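Archease, possible chaperone (Thermotoga maritima, PDB 1J5U) probably activates the tRNA-splicing ligase RtcB by promoting its guanylylation, and binds calcium. Local coordinates at residues A[47-52]-A[101-106]; A[53-58]-A[97-102]. One frame throughout, in Å; residues are numbered along the deposited sequence.

In the fold
Both contacts are made by one strand, 95-105, the common neighbour of the other three strands in a four-stranded antiparallel sheet. Its far end, continuing into 106, pairs with 47-52 in contact 1, and its middle, 97-102, pairs with 53-58 in contact 2. The centres lie about 12 Å apart, on the same side of the chain's centre, and R101 and K102 serve in both. Along the chain, 47-52 is followed directly by 53-58, and a corner at T53 passes the strand pairing from one partner to the next. Helix 66-81 and strand 84-92 come between these segments and 95-105, so both contacts close long excursions of the archease fold.

Contact 1: A[47-52]-A[101-106]; sequences EGIVLD and RKIRKK
R101 and R104 both reach across to D52 where the short strand 50-52 joins strand 95-105, in an antiparallel pairing interrupted by a classic beta bulge: R104 and K105 together face V50. The O atom of V50 accepts from R104 N, which lies 2.6 Å from V50 O, and, more weakly, from K105 N, while V50 N is bonded to K105 O. Beyond the bulge D52 N meets K102 O in a nearly straight bond (172° at the hydrogen).

R101 approaches D52 side-on. Its NE lies 2.8 Å from D52 O and its NH2 2.9 Å from the same D52 O; that carbonyl oxygen sits in the guanidinium plane, which fixes the plane's rotation. The NE bond lies in the carbonyl plane, whereas NH2 donates from well above it. The bend in the arginine chain (chi3 65°) turns the group over L51, whose CB lies against one guanidinium face; W87 adds a cation-pi contact.

R104 instead uses the D52 side chain. Its NE forms a salt bridge, 3.1 Å from D52 OD1, reaching that oxygen from above the carboxylate plane, and the two flat groups are turned 36° apart. CG1 of V50 lies over a face of this guanidinium, and V50 also runs alongside the aliphatic part of K105.

On the other flank CG2 of I49 packs on CG1 of I103, and I80 of helix 66-81 touches both isoleucines. G48, with positive phi, is the first residue to leave helical geometry after the preceding helix, in a Schellman motif. E47 and K106 lie side by side in a long salt bridge, 4.0 Å from E47 OE1 to K106 NZ. E47 OE2 is bonded to I111 N, and a water bridges this same OE2 to K106 NZ, donating to the former and accepting from the latter.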
loop_
_atom_site.group_PDB
_atom_site.type_symbol
_atom_site.label_atom_id
_atom_site.label_comp_id
_atom_site.label_asym_id
_atom_site.label_seq_id
_atom_site.Cartn_x
_atom_site.Cartn_y
_atom_site.Cartn_z
ATOM N N GLU A 47 -4.530 -9.204 -0.153
ATOM C CA GLU A 47 -3.896 -10.295 0.580
ATOM C C GLU A 47 -4.863 -11.130 1.420
ATOM O O GLU A 47 -4.469 -12.138 1.993
ATOM C CB GLU A 47 -2.786 -9.750 1.470
ATOM C CG GLU A 47 -1.648 -9.101 0.690
ATOM C CD GLU A 47 -0.360 -9.113 1.480
ATOM O OE1 GLU A 47 -0.443 -9.146 2.727
ATOM O OE2 GLU A 47 0.729 -9.083 0.875
ATOM N N GLY A 48 -6.121 -10.717 1.470
ATOM C CA GLY A 48 -7.132 -11.427 2.240
ATOM C C GLY A 48 -6.752 -11.539 3.709
ATOM O O GLY A 48 -6.977 -12.565 4.361
ATOM N N ILE A 49 -6.169 -10.466 4.235
ATOM C CA ILE A 49 -5.719 -10.437 5.614
ATOM C C ILE A 49 -6.853 -10.435 6.623
ATOM O O ILE A 49 -7.828 -9.707 6.481
ATOM C CB ILE A 49 -4.795 -9.195 5.845
ATOM C CG1 ILE A 49 -3.508 -9.388 5.057
ATOM C CG2 ILE A 49 -4.490 -9.001 7.337
ATOM C CD1 ILE A 49 -2.630 -8.148 4.939
ATOM N N VAL A 50 -6.729 -11.285 7.632
ATOM C CA VAL A 50 -7.717 -11.355 8.706
ATOM C C VAL A 50 -6.915 -10.885 9.915
ATOM O O VAL A 50 -5.797 -11.353 10.154
ATOM C CB VAL A 50 -8.245 -12.803 8.933
ATOM C CG1 VAL A 50 -9.292 -12.812 10.048
ATOM C CG2 VAL A 50 -8.873 -13.335 7.649
ATOM N N LEU A 51 -7.476 -9.954 10.671
ATOM C CA LEU A 51 -6.755 -9.389 11.806
ATOM C C LEU A 51 -7.047 -9.930 13.200
ATOM O O LEU A 51 -8.172 -10.305 13.512
ATOM C CB LEU A 51 -6.973 -7.870 11.835
ATOM C CG LEU A 51 -6.608 -7.064 10.585
ATOM C CD1 LEU A 51 -6.985 -5.609 10.797
ATOM C CD2 LEU A 51 -5.128 -7.196 10.309
ATOM N N ASP A 52 -6.013 -9.962 14.032
ATOM C CA ASP A 52 -6.173 -10.351 15.426
ATOM C C ASP A 52 -6.390 -9.000 16.118
ATOM O O ASP A 52 -6.523 -7.971 15.444
ATOM C CB ASP A 52 -4.920 -11.031 15.984
ATOM C CG ASP A 52 -4.961 -12.557 15.851
ATOM O OD1 ASP A 52 -6.055 -13.144 15.993
ATOM O OD2 ASP A 52 -3.892 -13.176 15.630
ATOM N N ARG A 101 -2.391 -3.945 13.200
ATOM C CA ARG A 101 -3.012 -5.018 13.972
ATOM C C ARG A 101 -2.331 -6.319 13.564
ATOM O O ARG A 101 -1.883 -6.475 12.416
ATOM C CB ARG A 101 -4.526 -5.074 13.758
ATOM C CG ARG A 101 -5.278 -4.149 14.724
ATOM C CD ARG A 101 -6.781 -4.148 14.487
ATOM N NE ARG A 101 -7.388 -5.447 14.756
ATOM C CZ ARG A 101 -8.686 -5.720 14.616
ATOM N NH1 ARG A 101 -9.530 -4.783 14.208
ATOM N NH2 ARG A 101 -9.137 -6.939 14.876
ATOM N N LYS A 102 -2.200 -7.233 14.524
ATOM C CA LYS A 102 -1.551 -8.502 14.270
ATOM C C LYS A 102 -2.378 -9.278 13.265
ATOM O O LYS A 102 -3.596 -9.329 13.358
ATOM C CB LYS A 102 -1.420 -9.311 15.564
ATOM C CG LYS A 102 -0.517 -10.499 15.440
ATOM C CD LYS A 102 0.915 -10.058 15.129
ATOM C CE LYS A 102 1.797 -11.262 14.799
ATOM N NZ LYS A 102 3.193 -10.875 14.503
ATOM N N ILE A 103 -1.699 -9.871 12.296
ATOM C CA ILE A 103 -2.365 -10.648 11.262
ATOM C C ILE A 103 -2.711 -12.036 11.791
ATOM O O ILE A 103 -1.825 -12.774 12.216
ATOM C CB ILE A 103 -1.440 -10.788 10.046
ATOM C CG1 ILE A 103 -1.236 -9.408 9.417
ATOM C CG2 ILE A 103 -1.971 -11.836 9.085
ATOM C CD1 ILE A 103 -0.221 -9.401 8.282
ATOM N N ARG A 104 -3.996 -12.379 11.798
ATOM C CA ARG A 104 -4.390 -13.705 12.256
ATOM C C ARG A 104 -4.008 -14.663 11.125
ATOM O O ARG A 104 -3.248 -15.607 11.321
ATOM C CB ARG A 104 -5.890 -13.776 12.516
ATOM C CG ARG A 104 -6.311 -15.066 13.225
ATOM C CD ARG A 104 -7.817 -15.145 13.384
ATOM N NE ARG A 104 -8.349 -13.997 14.109
ATOM C CZ ARG A 104 -9.630 -13.641 14.101
ATOM N NH1 ARG A 104 -10.510 -14.351 13.401
ATOM N NH2 ARG A 104 -10.031 -12.570 14.783
ATOM N N LYS A 105 -4.526 -14.396 9.932
ATOM C CA LYS A 105 -4.208 -15.218 8.771
ATOM C C LYS A 105 -4.363 -14.434 7.473
ATOM O O LYS A 105 -4.977 -13.362 7.447
ATOM C CB LYS A 105 -5.093 -16.471 8.735
ATOM C CG LYS A 105 -6.588 -16.197 8.760
ATOM C CD LYS A 105 -7.367 -17.491 8.520
ATOM C CE LYS A 105 -8.860 -17.299 8.762
ATOM N NZ LYS A 105 -9.146 -16.941 10.191
ATOM N N LYS A 106 -3.784 -14.981 6.406
ATOM C CA LYS A 106 -3.836 -14.378 5.078
ATOM C C LYS A 106 -4.344 -15.414 4.079
ATOM O O LYS A 106 -4.075 -16.606 4.218
ATOM C CB LYS A 106 -2.454 -13.906 4.634
ATOM C CG LYS A 106 -1.860 -12.807 5.478
ATOM C CD LYS A 106 -0.706 -12.121 4.753
ATOM C CE LYS A 106 0.385 -13.102 4.376
ATOM N NZ LYS A 106 1.536 -12.408 3.756
HETATM O O HOH W 1 2.228 -11.233 1.304
#

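Contact 2: A[53-58]-A[97-102]; sequences TEEKEK and KVTFRK
K56 O accepts from F100 N, which lies 2.6 Å from K56 O in a bond nearly straight at the hydrogen (169°), within a regular antiparallel ladder. K56 N returns the bond to F100 O, and K58 and V98 repeat the reciprocal pair.

On one face, T99 and E57 lie side by side. T99 OG1 donates to E57 OE2 at 2.8 Å, meeting the carboxylate on its anti side; chi1 of -54° sets OG1 beside the T99 backbone N and swings CG2 toward E55, whose OE1 is 3.4 Å from T99 CG2. The other E57 oxygen makes a long salt bridge, 4.0 Å from E57 OE1 to K97 NZ, and a water bridges the same two atoms.

On the other face the F100 ring presents its edge to K56 O, and CG1 of V98 lies over one of its faces. The aliphatic stem of K58 passes F100 at a slant, its CD 3.8 Å from F100 CE1, before its NZ forms salt bridges with D75 and E79 of helix 66-81. W76 of that helix meets F100 with the ring planes almost perpendicular. E55, E57 and T99 thus alternate with K56, K58, V98 and F100, which turn to helix 66-81, as in an antiparallel sheet packed on a helix.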
loop_
_atom_site.group_PDB
_atom_site.type_symbol
_atom_site.label_atom_id
_atom_site.label_comp_id
_atom_site.label_asym_id
_atom_site.label_seq_id
_atom_site.Cartn_x
_atom_site.Cartn_y
_atom_site.Cartn_z
ATOM N N THR A 53 -6.398 -8.982 17.447
ATOM C CA THR A 53 -6.650 -7.740 18.167
ATOM C C THR A 53 -5.434 -6.950 18.624
ATOM O O THR A 53 -5.529 -5.740 18.805
ATOM C CB THR A 53 -7.504 -8.010 19.400
ATOM O OG1 THR A 53 -6.776 -8.869 20.281
ATOM C CG2 THR A 53 -8.807 -8.687 19.004
ATOM N N GLU A 54 -4.304 -7.626 18.821
ATOM C CA GLU A 54 -3.092 -6.967 19.297
ATOM C C GLU A 54 -2.675 -5.843 18.352
ATOM O O GLU A 54 -2.693 -6.003 17.126
ATOM C CB GLU A 54 -1.966 -7.992 19.457
ATOM C CG GLU A 54 -0.649 -7.415 19.894
ATOM C CD GLU A 54 0.435 -8.463 20.067
ATOM O OE1 GLU A 54 0.419 -9.479 19.336
ATOM O OE2 GLU A 54 1.321 -8.260 20.921
ATOM N N GLU A 55 -2.316 -4.701 18.931
ATOM C CA GLU A 55 -1.929 -3.538 18.141
ATOM C C GLU A 55 -0.489 -3.093 18.331
ATOM O O GLU A 55 0.191 -3.473 19.290
ATOM C CB GLU A 55 -2.873 -2.374 18.448
ATOM C CG GLU A 55 -4.287 -2.579 17.955
ATOM C CD GLU A 55 -5.238 -1.509 18.459
ATOM O OE1 GLU A 55 -4.764 -0.421 18.834
ATOM O OE2 GLU A 55 -6.461 -1.744 18.470
ATOM N N LYS A 56 -0.039 -2.261 17.405
ATOM C CA LYS A 56 1.316 -1.736 17.396
ATOM C C LYS A 56 1.241 -0.451 16.566
ATOM O O LYS A 56 0.447 -0.377 15.616
ATOM C CB LYS A 56 2.223 -2.776 16.739
ATOM C CG LYS A 56 3.510 -2.283 16.174
ATOM C CD LYS A 56 4.328 -3.452 15.648
ATOM C CE LYS A 56 5.080 -3.059 14.391
ATOM N NZ LYS A 56 6.301 -3.882 14.190
ATOM N N GLU A 57 2.039 0.558 16.900
ATOM C CA GLU A 57 1.972 1.790 16.129
ATOM C C GLU A 57 3.328 2.360 15.709
ATOM O O GLU A 57 4.331 2.212 16.409
ATOM C CB GLU A 57 1.174 2.846 16.915
ATOM C CG GLU A 57 -0.188 2.370 17.366
ATOM C CD GLU A 57 -0.936 3.383 18.212
ATOM O OE1 GLU A 57 -0.359 3.975 19.155
ATOM O OE2 GLU A 57 -2.129 3.566 17.945
ATOM N N LYS A 58 3.342 3.031 14.557
ATOM C CA LYS A 58 4.546 3.657 14.026
ATOM C C LYS A 58 4.153 5.004 13.451
ATOM O O LYS A 58 2.982 5.225 13.112
ATOM C CB LYS A 58 5.174 2.803 12.918
ATOM C CG LYS A 58 5.588 1.423 13.373
ATOM C CD LYS A 58 6.145 0.600 12.218
ATOM C CE LYS A 58 7.504 1.120 11.768
ATOM N NZ LYS A 58 8.107 0.219 10.704
ATOM N N LYS A 97 0.183 8.848 12.386
ATOM C CA LYS A 97 0.336 7.739 13.318
ATOM C C LYS A 97 -0.491 6.588 12.757
ATOM O O LYS A 97 -1.722 6.681 12.600
ATOM C CB LYS A 97 -0.173 8.094 14.718
ATOM C CG LYS A 97 -0.256 6.887 15.638
ATOM C CD LYS A 97 -0.938 7.201 16.984
ATOM C CE LYS A 97 -0.005 7.836 17.982
ATOM N NZ LYS A 97 -0.659 7.955 19.349
ATOM N N VAL A 98 0.203 5.506 12.440
ATOM C CA VAL A 98 -0.427 4.320 11.879
ATOM C C VAL A 98 -0.536 3.215 12.924
ATOM O O VAL A 98 0.458 2.821 13.527
ATOM C CB VAL A 98 0.401 3.811 10.667
ATOM C CG1 VAL A 98 -0.178 2.469 10.131
ATOM C CG2 VAL A 98 0.382 4.877 9.575
ATOM N N THR A 99 -1.751 2.744 13.163
ATOM C CA THR A 99 -1.947 1.650 14.098
ATOM C C THR A 99 -2.018 0.373 13.256
ATOM O O THR A 99 -2.818 0.287 12.314
ATOM C CB THR A 99 -3.272 1.783 14.875
ATOM O OG1 THR A 99 -3.343 3.070 15.517
ATOM C CG2 THR A 99 -3.367 0.682 15.954
ATOM N N PHE A 100 -1.155 -0.589 13.569
ATOM C CA PHE A 100 -1.145 -1.874 12.895
ATOM C C PHE A 100 -1.850 -2.888 13.796
ATOM O O PHE A 100 -1.934 -2.689 15.013
ATOM C CB PHE A 100 0.289 -2.363 12.669
ATOM C CG PHE A 100 1.090 -1.511 11.735
ATOM C CD1 PHE A 100 1.663 -0.312 12.172
ATOM C CD2 PHE A 100 1.301 -1.921 10.428
ATOM C CE1 PHE A 100 2.440 0.458 11.323
ATOM C CE2 PHE A 100 2.075 -1.159 9.560
ATOM C CZ PHE A 100 2.650 0.032 10.004
ATOM N N ARG A 101 -2.391 -3.945 13.200
ATOM C CA ARG A 101 -3.012 -5.018 13.972
ATOM C C ARG A 101 -2.331 -6.319 13.564
ATOM O O ARG A 101 -1.883 -6.475 12.416
ATOM C CB ARG A 101 -4.526 -5.074 13.758
ATOM C CG ARG A 101 -5.278 -4.149 14.724
ATOM C CD ARG A 101 -6.781 -4.148 14.487
ATOM N NE ARG A 101 -7.388 -5.447 14.756
ATOM C CZ ARG A 101 -8.686 -5.720 14.616
ATOM N NH1 ARG A 101 -9.530 -4.783 14.208
ATOM N NH2 ARG A 101 -9.137 -6.939 14.876
ATOM N N LYS A 102 -2.200 -7.233 14.524
ATOM C CA LYS A 102 -1.551 -8.502 14.270
ATOM C C LYS A 102 -2.378 -9.278 13.265
ATOM O O LYS A 102 -3.596 -9.329 13.358
ATOM C CB LYS A 102 -1.420 -9.311 15.564
ATOM C CG LYS A 102 -0.517 -10.499 15.440
ATOM C CD LYS A 102 0.915 -10.058 15.129
ATOM C CE LYS A 102 1.797 -11.262 14.799
ATOM N NZ LYS A 102 3.193 -10.875 14.503
HETATM O O HOH W 2 -1.599 5.766 20.699
#